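Local coordinates for protein gene product PA4716 (Pseudomonas aeruginosa, PDB 1U0K) that is of unknown function but belongs to the PhzF family and probably acts as an isomerase, at residues F26-A31 against L52-D57; F145-N150 against G177-V182; D218-S223 against S256-Q261; P73-P78 against A103-A108. One frame throughout, in Å; residues are numbered along the deposited sequence.

Contact 1 (F26-A31 against L52-D57)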
loop_
_atom_site.group_PDB
_atom_site.type_symbol
_atom_site.label_atom_id
_atom_site.label_comp_id
_atom_site.label_asym_id
_atom_site.label_seq_id
_atom_site.Cartn_x
_atom_site.Cartn_y
_atom_site.Cartn_z
ATOM N N PHE A 26 10.040 3.618 -12.738
ATOM C CA PHE A 26 11.174 2.828 -13.203
ATOM C C PHE A 26 11.569 3.457 -14.542
ATOM O O PHE A 26 10.835 3.361 -15.510
ATOM C CB PHE A 26 10.786 1.352 -13.365
ATOM C CG PHE A 26 10.537 0.623 -12.067
ATOM C CD1 PHE A 26 9.449 0.932 -11.272
ATOM C CD2 PHE A 26 11.400 -0.397 -11.654
ATOM C CE1 PHE A 26 9.220 0.242 -10.074
ATOM C CE2 PHE A 26 11.158 -1.091 -10.480
ATOM C CZ PHE A 26 10.090 -0.768 -9.698
ATOM N N ASP A 27 12.718 4.119 -14.597
ATOM C CA ASP A 27 13.067 4.883 -15.797
ATOM C C ASP A 27 13.561 4.043 -16.965
ATOM O O ASP A 27 13.582 4.529 -18.100
ATOM C CB ASP A 27 14.077 5.984 -15.478
ATOM C CG ASP A 27 15.414 5.445 -15.101
ATOM O OD1 ASP A 27 15.525 4.872 -14.013
ATOM O OD2 ASP A 27 16.407 5.558 -15.842
ATOM N N ASP A 28 13.952 2.801 -16.708
ATOM C CA ASP A 28 14.272 1.887 -17.794
ATOM C C ASP A 28 13.918 0.465 -17.385
ATOM O O ASP A 28 14.715 -0.245 -16.751
ATOM C CB ASP A 28 15.738 2.005 -18.203
ATOM C CG ASP A 28 16.076 1.134 -19.393
ATOM O OD1 ASP A 28 15.241 0.289 -19.798
ATOM O OD2 ASP A 28 17.176 1.220 -19.989
ATOM N N ALA A 29 12.710 0.069 -17.766
ATOM C CA ALA A 29 12.139 -1.214 -17.396
ATOM C C ALA A 29 12.290 -2.239 -18.514
ATOM O O ALA A 29 11.546 -3.224 -18.555
ATOM C CB ALA A 29 10.669 -1.031 -17.040
ATOM N N SER A 30 13.259 -2.020 -19.402
ATOM C CA SER A 30 13.473 -2.896 -20.564
ATOM C C SER A 30 13.740 -4.362 -20.208
ATOM O O SER A 30 13.463 -5.242 -21.014
ATOM C CB SER A 30 14.629 -2.373 -21.436
ATOM O OG SER A 30 14.316 -1.117 -22.013
ATOM N N ALA A 31 14.265 -4.613 -19.015
ATOM C CA ALA A 31 14.591 -5.970 -18.587
ATOM C C ALA A 31 13.415 -6.720 -17.944
ATOM O O ALA A 31 13.518 -7.923 -17.694
ATOM C CB ALA A 31 15.763 -5.939 -17.636
ATOM N N LEU A 52 8.945 2.817 -17.632
ATOM C CA LEU A 52 9.317 3.468 -18.891
ATOM C C LEU A 52 10.224 2.582 -19.729
ATOM O O LEU A 52 11.127 1.923 -19.223
ATOM C CB LEU A 52 9.998 4.811 -18.627
ATOM C CG LEU A 52 9.224 5.826 -17.771
ATOM C CD1 LEU A 52 10.001 7.135 -17.592
ATOM C CD2 LEU A 52 7.848 6.121 -18.347
ATOM N N LEU A 53 9.983 2.601 -21.035
ATOM C CA LEU A 53 10.746 1.807 -21.990
ATOM C C LEU A 53 11.350 2.786 -23.006
ATOM O O LEU A 53 10.630 3.334 -23.848
ATOM C CB LEU A 53 9.845 0.777 -22.657
ATOM C CG LEU A 53 9.062 -0.089 -21.649
ATOM C CD1 LEU A 53 7.884 -0.786 -22.294
ATOM C CD2 LEU A 53 9.998 -1.095 -20.982
ATOM N N PRO A 54 12.653 3.036 -22.904
ATOM C CA PRO A 54 13.318 3.945 -23.841
ATOM C C PRO A 54 13.391 3.348 -25.241
ATOM O O PRO A 54 13.289 2.138 -25.439
ATOM C CB PRO A 54 14.725 4.105 -23.254
ATOM C CG PRO A 54 14.953 2.870 -22.477
ATOM C CD PRO A 54 13.605 2.469 -21.926
ATOM N N GLY A 55 13.540 4.240 -26.212
ATOM C CA GLY A 55 13.737 3.861 -27.596
ATOM C C GLY A 55 14.711 4.819 -28.247
ATOM O O GLY A 55 15.547 5.425 -27.582
ATOM N N ASP A 56 14.566 4.997 -29.552
ATOM C CA ASP A 56 15.531 5.775 -30.325
ATOM C C ASP A 56 15.326 7.295 -30.290
ATOM O O ASP A 56 16.129 8.048 -30.834
ATOM C CB ASP A 56 15.588 5.257 -31.770
ATOM C CG ASP A 56 14.281 5.415 -32.525
ATOM O OD1 ASP A 56 13.334 6.059 -32.033
ATOM O OD2 ASP A 56 14.121 4.892 -33.645
ATOM N N ASP A 57 14.248 7.745 -29.662
ATOM C CA ASP A 57 13.932 9.165 -29.537
ATOM C C ASP A 57 14.108 9.531 -28.055
ATOM O O ASP A 57 13.378 9.014 -27.214
ATOM C CB ASP A 57 12.489 9.384 -30.007
ATOM C CG ASP A 57 11.992 10.820 -29.853
ATOM O OD1 ASP A 57 12.658 11.664 -29.220
ATOM O OD2 ASP A 57 10.906 11.184 -30.343
#

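Contact 2 (F145-N150 against G177-V182)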
loop_
_atom_site.group_PDB
_atom_site.type_symbol
_atom_site.label_atom_id
_atom_site.label_comp_id
_atom_site.label_asym_id
_atom_site.label_seq_id
_atom_site.Cartn_x
_atom_site.Cartn_y
_atom_site.Cartn_z
ATOM N N PHE A 145 -22.686 3.796 -1.854
ATOM C CA PHE A 145 -21.743 4.601 -1.085
ATOM C C PHE A 145 -22.368 5.175 0.202
ATOM O O PHE A 145 -21.927 6.208 0.701
ATOM C CB PHE A 145 -21.178 5.719 -1.975
ATOM C CG PHE A 145 -20.147 5.239 -2.956
ATOM C CD1 PHE A 145 -20.525 4.738 -4.195
ATOM C CD2 PHE A 145 -18.802 5.270 -2.636
ATOM C CE1 PHE A 145 -19.573 4.281 -5.092
ATOM C CE2 PHE A 145 -17.847 4.816 -3.535
ATOM C CZ PHE A 145 -18.236 4.322 -4.762
ATOM N N SER A 146 -23.372 4.481 0.743
ATOM C CA SER A 146 -24.035 4.863 2.005
ATOM C C SER A 146 -24.721 6.238 1.962
ATOM O O SER A 146 -24.793 6.938 2.975
ATOM C CB SER A 146 -23.045 4.799 3.180
ATOM O OG SER A 146 -22.348 3.564 3.213
ATOM N N LEU A 147 -25.231 6.603 0.789
ATOM C CA LEU A 147 -25.925 7.873 0.566
ATOM C C LEU A 147 -27.369 7.594 0.148
ATOM O O LEU A 147 -27.732 6.446 -0.088
ATOM C CB LEU A 147 -25.225 8.675 -0.541
ATOM C CG LEU A 147 -24.062 9.604 -0.179
ATOM C CD1 LEU A 147 -23.217 9.083 0.976
ATOM C CD2 LEU A 147 -23.192 9.846 -1.409
ATOM N N SER A 148 -28.186 8.643 0.070
ATOM C CA SER A 148 -29.554 8.537 -0.444
ATOM C C SER A 148 -29.681 9.291 -1.768
ATOM O O SER A 148 -28.739 9.954 -2.202
ATOM C CB SER A 148 -30.558 9.075 0.580
ATOM O OG SER A 148 -30.294 10.429 0.891
ATOM N N ALA A 149 -30.846 9.186 -2.406
ATOM C CA ALA A 149 -31.092 9.838 -3.694
ATOM C C ALA A 149 -31.113 11.364 -3.580
ATOM O O ALA A 149 -30.831 12.058 -4.559
ATOM C CB ALA A 149 -32.401 9.340 -4.303
ATOM N N ASN A 150 -31.461 11.874 -2.396
ATOM C CA ASN A 150 -31.447 13.320 -2.139
ATOM C C ASN A 150 -30.031 13.890 -2.009
ATOM O O ASN A 150 -29.819 15.081 -2.246
ATOM C CB ASN A 150 -32.294 13.696 -0.903
ATOM C CG ASN A 150 -31.844 12.999 0.371
ATOM O OD1 ASN A 150 -32.463 12.027 0.810
ATOM N ND2 ASN A 150 -30.780 13.507 0.986
ATOM N N GLY A 177 -18.364 13.705 2.555
ATOM C CA GLY A 177 -17.610 13.421 3.762
ATOM C C GLY A 177 -17.999 12.152 4.499
ATOM O O GLY A 177 -17.213 11.643 5.298
ATOM N N ARG A 178 -19.202 11.641 4.256
ATOM C CA ARG A 178 -19.653 10.415 4.922
ATOM C C ARG A 178 -19.829 9.230 3.965
ATOM O O ARG A 178 -20.465 8.234 4.315
ATOM C CB ARG A 178 -20.939 10.676 5.726
ATOM C CG ARG A 178 -22.170 11.096 4.929
ATOM C CD ARG A 178 -23.412 11.278 5.818
ATOM N NE ARG A 178 -24.636 11.490 5.047
ATOM C CZ ARG A 178 -24.982 12.637 4.470
ATOM N NH1 ARG A 178 -24.201 13.707 4.559
ATOM N NH2 ARG A 178 -26.117 12.720 3.789
ATOM N N ALA A 179 -19.239 9.327 2.773
ATOM C CA ALA A 179 -19.346 8.264 1.778
ATOM C C ALA A 179 -18.528 7.038 2.188
ATOM O O ALA A 179 -17.396 7.169 2.653
ATOM C CB ALA A 179 -18.898 8.768 0.416
ATOM N N ARG A 180 -19.124 5.857 2.024
ATOM C CA ARG A 180 -18.480 4.573 2.309
ATOM C C ARG A 180 -19.021 3.504 1.361
ATOM O O ARG A 180 -20.217 3.213 1.378
ATOM C CB ARG A 180 -18.760 4.129 3.749
ATOM C CG ARG A 180 -18.339 5.121 4.818
ATOM C CD ARG A 180 -18.471 4.600 6.251
ATOM N NE ARG A 180 -17.837 3.296 6.445
ATOM C CZ ARG A 180 -16.520 3.085 6.469
ATOM N NH1 ARG A 180 -15.658 4.089 6.319
ATOM N NH2 ARG A 180 -16.059 1.852 6.652
ATOM N N GLN A 181 -18.147 2.906 0.554
ATOM C CA GLN A 181 -18.562 1.843 -0.365
ATOM C C GLN A 181 -18.967 0.572 0.394
ATOM O O GLN A 181 -18.159 -0.002 1.121
ATOM C CB GLN A 181 -17.442 1.519 -1.358
ATOM C CG GLN A 181 -17.912 0.724 -2.568
ATOM C CD GLN A 181 -16.778 0.373 -3.505
ATOM O OE1 GLN A 181 -15.911 1.204 -3.773
ATOM N NE2 GLN A 181 -16.777 -0.859 -4.004
ATOM N N VAL A 182 -20.218 0.147 0.218
ATOM C CA VAL A 182 -20.748 -1.056 0.869
ATOM C C VAL A 182 -21.243 -2.147 -0.101
ATOM O O VAL A 182 -21.576 -3.252 0.333
ATOM C CB VAL A 182 -21.894 -0.699 1.856
ATOM C CG1 VAL A 182 -21.379 0.217 2.959
ATOM C CG2 VAL A 182 -23.084 -0.067 1.138
HETATM O O HOH W 1 -21.029 2.280 6.072
#

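Contact 3 (D218-S223 against S256-Q261)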
loop_
_atom_site.group_PDB
_atom_site.type_symbol
_atom_site.label_atom_id
_atom_site.label_comp_id
_atom_site.label_asym_id
_atom_site.label_seq_id
_atom_site.Cartn_x
_atom_site.Cartn_y
_atom_site.Cartn_z
ATOM N N ASP A 218 -7.629 6.901 -3.198
ATOM C CA ASP A 218 -6.568 7.535 -3.970
ATOM C C ASP A 218 -6.476 8.992 -3.542
ATOM O O ASP A 218 -7.498 9.650 -3.383
ATOM C CB ASP A 218 -6.878 7.423 -5.469
ATOM C CG ASP A 218 -5.669 7.708 -6.365
ATOM O OD1 ASP A 218 -4.502 7.589 -5.924
ATOM O OD2 ASP A 218 -5.810 8.041 -7.565
ATOM N N VAL A 219 -5.256 9.481 -3.361
ATOM C CA VAL A 219 -5.001 10.852 -2.914
ATOM C C VAL A 219 -5.412 11.880 -3.978
ATOM O O VAL A 219 -6.054 12.878 -3.665
ATOM C CB VAL A 219 -3.506 11.048 -2.556
ATOM C CG1 VAL A 219 -3.194 12.507 -2.241
ATOM C CG2 VAL A 219 -3.103 10.134 -1.382
ATOM N N ALA A 220 -5.027 11.641 -5.230
ATOM C CA ALA A 220 -5.228 12.617 -6.300
ATOM C C ALA A 220 -5.137 11.927 -7.657
ATOM O O ALA A 220 -4.059 11.494 -8.054
ATOM C CB ALA A 220 -4.199 13.731 -6.197
ATOM N N THR A 221 -6.265 11.856 -8.367
ATOM C CA THR A 221 -6.430 10.982 -9.522
ATOM C C THR A 221 -6.388 11.776 -10.827
ATOM O O THR A 221 -7.387 12.365 -11.236
ATOM C CB THR A 221 -7.773 10.232 -9.391
ATOM O OG1 THR A 221 -7.860 9.616 -8.094
ATOM C CG2 THR A 221 -7.881 9.073 -10.359
ATOM N N GLY A 222 -5.233 11.785 -11.484
ATOM C CA GLY A 222 -5.074 12.520 -12.729
ATOM C C GLY A 222 -5.954 12.003 -13.856
ATOM O O GLY A 222 -6.360 12.774 -14.738
ATOM N N SER A 223 -6.262 10.708 -13.827
ATOM C CA SER A 223 -7.070 10.084 -14.874
ATOM C C SER A 223 -8.546 10.494 -14.768
ATOM O O SER A 223 -9.271 10.421 -15.764
ATOM C CB SER A 223 -6.922 8.557 -14.870
ATOM O OG SER A 223 -7.177 8.000 -13.591
ATOM N N SER A 256 -4.532 17.999 -1.755
ATOM C CA SER A 256 -3.762 18.179 -2.977
ATOM C C SER A 256 -4.549 19.028 -3.959
ATOM O O SER A 256 -5.782 19.044 -3.934
ATOM C CB SER A 256 -3.449 16.827 -3.621
ATOM O OG SER A 256 -2.838 15.946 -2.692
ATOM N N ARG A 257 -3.818 19.716 -4.825
ATOM C CA ARG A 257 -4.395 20.586 -5.838
ATOM C C ARG A 257 -3.996 20.089 -7.215
ATOM O O ARG A 257 -2.816 19.862 -7.487
ATOM C CB ARG A 257 -3.905 22.015 -5.643
ATOM C CG ARG A 257 -4.326 22.628 -4.327
ATOM C CD ARG A 257 -3.832 24.047 -4.122
ATOM N NE ARG A 257 -2.423 24.085 -3.726
ATOM C CZ ARG A 257 -1.956 23.775 -2.514
ATOM N NH1 ARG A 257 -2.775 23.393 -1.535
ATOM N NH2 ARG A 257 -0.650 23.844 -2.273
ATOM N N LEU A 258 -4.992 19.905 -8.071
ATOM C CA LEU A 258 -4.796 19.431 -9.427
ATOM C C LEU A 258 -5.216 20.572 -10.348
ATOM O O LEU A 258 -6.368 21.011 -10.307
ATOM C CB LEU A 258 -5.652 18.189 -9.694
ATOM C CG LEU A 258 -5.452 16.958 -8.797
ATOM C CD1 LEU A 258 -6.224 17.057 -7.479
ATOM C CD2 LEU A 258 -5.854 15.689 -9.529
ATOM N N ASP A 259 -4.283 21.074 -11.146
ATOM C CA ASP A 259 -4.563 22.154 -12.091
ATOM C C ASP A 259 -5.191 21.579 -13.346
ATOM O O ASP A 259 -4.700 20.607 -13.900
ATOM C CB ASP A 259 -3.278 22.910 -12.450
ATOM C CG ASP A 259 -2.636 23.568 -11.250
ATOM O OD1 ASP A 259 -3.369 23.915 -10.300
ATOM O OD2 ASP A 259 -1.408 23.780 -11.151
ATOM N N VAL A 260 -6.289 22.182 -13.792
ATOM C CA VAL A 260 -7.006 21.695 -14.962
ATOM C C VAL A 260 -7.432 22.852 -15.859
ATOM O O VAL A 260 -7.546 23.981 -15.405
ATOM C CB VAL A 260 -8.244 20.860 -14.566
ATOM C CG1 VAL A 260 -7.816 19.571 -13.868
ATOM C CG2 VAL A 260 -9.200 21.658 -13.666
ATOM N N GLN A 261 -7.648 22.550 -17.132
ATOM C CA GLN A 261 -8.170 23.526 -18.086
ATOM C C GLN A 261 -8.736 22.827 -19.312
ATOM O O GLN A 261 -8.196 21.822 -19.769
ATOM C CB GLN A 261 -7.081 24.518 -18.498
ATOM C CG GLN A 261 -5.932 23.885 -19.258
ATOM C CD GLN A 261 -4.765 24.823 -19.430
ATOM O OE1 GLN A 261 -4.792 25.703 -20.293
ATOM N NE2 GLN A 261 -3.724 24.636 -18.616
#

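Contact 4 (P73-P78 against A103-A108)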
loop_
_atom_site.group_PDB
_atom_site.type_symbol
_atom_site.label_atom_id
_atom_site.label_comp_id
_atom_site.label_asym_id
_atom_site.label_seq_id
_atom_site.Cartn_x
_atom_site.Cartn_y
_atom_site.Cartn_z
ATOM N N PRO A 73 -3.607 0.997 -18.718
ATOM C CA PRO A 73 -2.947 1.712 -19.825
ATOM C C PRO A 73 -3.627 3.023 -20.297
ATOM O O PRO A 73 -3.765 3.242 -21.495
ATOM C CB PRO A 73 -2.931 0.650 -20.935
ATOM C CG PRO A 73 -4.180 -0.125 -20.698
ATOM C CD PRO A 73 -4.286 -0.225 -19.186
ATOM N N PHE A 74 -3.990 3.905 -19.369
ATOM C CA PHE A 74 -4.680 5.150 -19.710
ATOM C C PHE A 74 -4.037 6.384 -19.093
ATOM O O PHE A 74 -3.412 6.313 -18.025
ATOM C CB PHE A 74 -6.155 5.036 -19.301
ATOM C CG PHE A 74 -6.743 3.684 -19.573
ATOM C CD1 PHE A 74 -6.824 2.728 -18.574
ATOM C CD2 PHE A 74 -7.170 3.349 -20.850
ATOM C CE1 PHE A 74 -7.346 1.476 -18.835
ATOM C CE2 PHE A 74 -7.694 2.101 -21.115
ATOM C CZ PHE A 74 -7.782 1.162 -20.110
ATOM N N ALA A 75 -4.198 7.523 -19.776
ATOM C CA ALA A 75 -3.626 8.794 -19.342
ATOM C C ALA A 75 -3.932 9.054 -17.864
ATOM O O ALA A 75 -5.090 8.965 -17.457
ATOM C CB ALA A 75 -4.167 9.937 -20.211
ATOM N N GLY A 76 -2.893 9.334 -17.071
ATOM C CA GLY A 76 -3.035 9.598 -15.634
ATOM C C GLY A 76 -1.842 10.356 -15.060
ATOM O O GLY A 76 -0.862 10.576 -15.778
ATOM N N HIS A 77 -1.898 10.715 -13.769
ATOM C CA HIS A 77 -0.804 11.430 -13.083
ATOM C C HIS A 77 0.572 10.698 -12.932
ATOM O O HIS A 77 1.578 11.356 -12.671
ATOM C CB HIS A 77 -1.252 11.913 -11.706
ATOM C CG HIS A 77 -1.404 10.801 -10.729
ATOM N ND1 HIS A 77 -2.482 9.943 -10.751
ATOM C CD2 HIS A 77 -0.574 10.344 -9.766
ATOM C CE1 HIS A 77 -2.318 9.019 -9.824
ATOM N NE2 HIS A 77 -1.168 9.237 -9.216
ATOM N N PRO A 78 0.654 9.375 -13.058
ATOM C CA PRO A 78 1.977 8.757 -13.228
ATOM C C PRO A 78 2.749 9.363 -14.398
ATOM O O PRO A 78 3.972 9.403 -14.355
ATOM C CB PRO A 78 1.648 7.289 -13.476
ATOM C CG PRO A 78 0.403 7.091 -12.704
ATOM C CD PRO A 78 -0.399 8.341 -12.997
ATOM N N ALA A 103 -0.504 1.982 -24.676
ATOM C CA ALA A 103 -1.026 1.112 -25.737
ATOM C C ALA A 103 -2.097 1.821 -26.565
ATOM O O ALA A 103 -2.040 1.826 -27.800
ATOM C CB ALA A 103 -1.594 -0.161 -25.138
ATOM N N SER A 104 -3.036 2.453 -25.859
ATOM C CA SER A 104 -4.231 3.065 -26.450
ATOM C C SER A 104 -3.981 4.405 -27.135
ATOM O O SER A 104 -4.646 4.722 -28.127
ATOM C CB SER A 104 -5.304 3.284 -25.373
ATOM O OG SER A 104 -4.732 3.842 -24.187
ATOM N N LYS A 105 -3.069 5.209 -26.585
ATOM C CA LYS A 105 -2.766 6.519 -27.163
ATOM C C LYS A 105 -1.407 7.105 -26.766
ATOM O O LYS A 105 -0.712 6.602 -25.881
ATOM C CB LYS A 105 -3.877 7.520 -26.816
ATOM C CG LYS A 105 -4.048 7.805 -25.340
ATOM C CD LYS A 105 -5.235 8.741 -25.108
ATOM C CE LYS A 105 -4.927 9.815 -24.085
ATOM N NZ LYS A 105 -6.069 10.762 -23.913
ATOM N N SER A 106 -1.063 8.186 -27.457
ATOM C CA SER A 106 0.124 8.992 -27.211
ATOM C C SER A 106 -0.273 10.219 -26.375
ATOM O O SER A 106 -1.342 10.788 -26.579
ATOM C CB SER A 106 0.700 9.418 -28.567
ATOM O OG SER A 106 1.770 10.325 -28.427
ATOM N N VAL A 107 0.576 10.629 -25.433
ATOM C CA VAL A 107 0.304 11.795 -24.595
ATOM C C VAL A 107 1.480 12.763 -24.630
ATOM O O VAL A 107 2.611 12.389 -24.357
ATOM C CB VAL A 107 0.048 11.394 -23.124
ATOM C CG1 VAL A 107 -0.283 12.607 -22.283
ATOM C CG2 VAL A 107 -1.057 10.354 -23.033
ATOM N N ALA A 108 1.199 14.008 -24.980
ATOM C CA ALA A 108 2.181 15.074 -24.969
ATOM C C ALA A 108 2.257 15.714 -23.581
ATOM O O ALA A 108 1.235 16.034 -22.971
ATOM C CB ALA A 108 1.815 16.121 -26.025
#

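Contact 1 (F26-A31 against L52-D57)
F26 and A29 grip the backbone of L52 in a backbone hydrogen-bonded contact at the end of strand 21-26, in the chain's N-terminal half. L52 N donates to F26 O at 2.9 Å, and L52 O takes A29 N at 2.8 Å in a nearly straight bond (174° at the hydrogen). The same carbonyl meets D28 CA at 3.5 Å in a CA-H...O contact. F26 O closes the parallel pairing of strands 21-26 and 48-54; A29 N, already in the loop, takes the carbonyl of L52 as the chain bends toward helix 34-44. The bend contains an Asx turn: D28 OD1 accepts from S30 N and, on its syn side, from S30 OG (2.8 Å). CG of D28 lies anti to the backbone N (chi1 -176°), which brings the carboxylate to the CG-CD edge of the P54 ring, the two side chains crossing at about a right angle, with D28 OD1 3.5 Å from P54 CD. On the other flank L53 CD2 packs 3.6 Å from A29 C. Helix 78-90 meets the side chain of L52, while D27 turns to R6 in a salt bridge and to W8 NE1.

Contact 2 (F145-N150 against G177-V182)
With CG of F145 anti to its carbonyl carbon (chi1 -76°) and that of Q181 anti to the backbone N (chi1 -164°), the two side chains lie side by side, pointing the same way. Q181 CG sits 4.1 Å above one face of the phenyl ring, offset toward its rim. The amide is inclined to the ring, with OE1 4.0 Å from F145 CZ, while NE2 is turned to N212 O. Next to the ring the segments are joined by one backbone bond and one from a serine hydroxyl. R180 N donates to F145 O at 3.1 Å, straight at the hydrogen but from above the carbonyl plane. S146 OG gives its proton to R180 O at 2.8 Å, in the carbonyl plane and on a lone pair, and also lies 3.5 Å from V182 CG1. A water joins S146 OG to R180 NE at the guanidinium edge by two weak bonds. Deeper in, L147 CD1 approaches A179 CA at 4.0 Å, and strand 196-201 covers F145 and A179 through L199. R178 runs along 145-150 to a salt bridge with D151. The left-handed backbone of S146 (phi 61°) makes it the C-prime residue of a Schellman motif: S146 N and L147 N close back on E143 O and A142 O, ending helix 135-144 just where the loop 177-182 docks.

Contact 3 (D218-S223 against S256-Q261)
L258 reaches from strand 256-262 to A220 and T221, in the turn that leads into helix 222-234. In the diaminopimelate epimerase-like fold of this family each lobe wraps sheet around a central helix, and this contact is consistent with that plan: the strand packs against the chain entering the helix. From the strand, CB of L258 is directed at the turn, and CG, anti to the carbonyl carbon (chi1 -58°), divides there. CD1 takes the apolar partner, A220 CB at 4.1 Å. CD2 lies against the backbone instead, 4.0 Å from both T221 N and T221 O, and reaches G222 N at 4.4 Å. F13 touches both L258 and A220 from a neighbouring loop. Within the turn T221 OG1 donates to D218 OD2 at 2.6 Å, on the anti side and tilted from the carboxylate plane, and in turn is bonded by Q248 NE2. The T221 side chain lies about 6 Å from that of E48, the predicted active-site residue. At the strand's start S256 CB rests 4.1 Å from A220 CB, and S256 OG, hydrogen-bonded to R254 O, meets V219 CG1 at 3.5 Å.

Contact 4 (P73-P78 against A103-A108)
The loop that leads into helix 78-90, carrying the G76-H77-P78 sequence beside the predicted active site, is met through P73, F74 and A75 by the chain at the start of strand 106-114. Over the touching parts the two run in nearly the same direction, 13° apart end to end, and side chains of 103-108 reach both side chains and backbone of the loop. S104 OG stands 2.9 Å from P73 O. Its first torsion sets OG between the backbone N and the carbonyl carbon (chi1 45°), and the hydroxyl also comes within 4.2 Å of F74 CD2, obliquely to the ring. P73 CG lies over one face of the F74 ring near its rim, and P73 CB is 4.5 Å from A103 CB. A75 CB points at the strand and is met by two aliphatic groups, K105 CE at 3.9 Å and V107 CG2 at 4.2 Å. In the diaminopimelate epimerase-like fold a helix of this kind is enclosed by sheet, and here strand 106-114 pairs with strands 96-101 and 117-129 while V107 faces the loop. The K105 chain, bent at chi3 (-137°), slides past A75 and delivers NZ to the carbonyls of Q124 and T162, which would hold the ammonium group by two bonds. Further along, P78 CD lies over the centre of the H77 ring, 3.4 Å above its plane, and both residues pack on E48.

Contact 3 is the buried one, its centre about 6 Å from that of the chain; contacts 1, 2 and 4 are partly buried, with 1 and 2 on opposite sides of the chain's centre and their own centres about 43 Å apart. Contacts 3 and 4 touch: S223 CB lies 3.2 Å from A75 O, and H77 ND1 has a weak bond with G222 N, so the approaches to helices 78-90 and 222-234 meet near E48. Helix 78-90 is shared by contacts 1 and 4, flanked in one and entered in the other. The chemistry differs with place: backbone bonds in contact 1; a backbone bond, a serine hydroxyl and phenyl packing in contact 2; apolar packing across contact 3; and a mixture in contact 4.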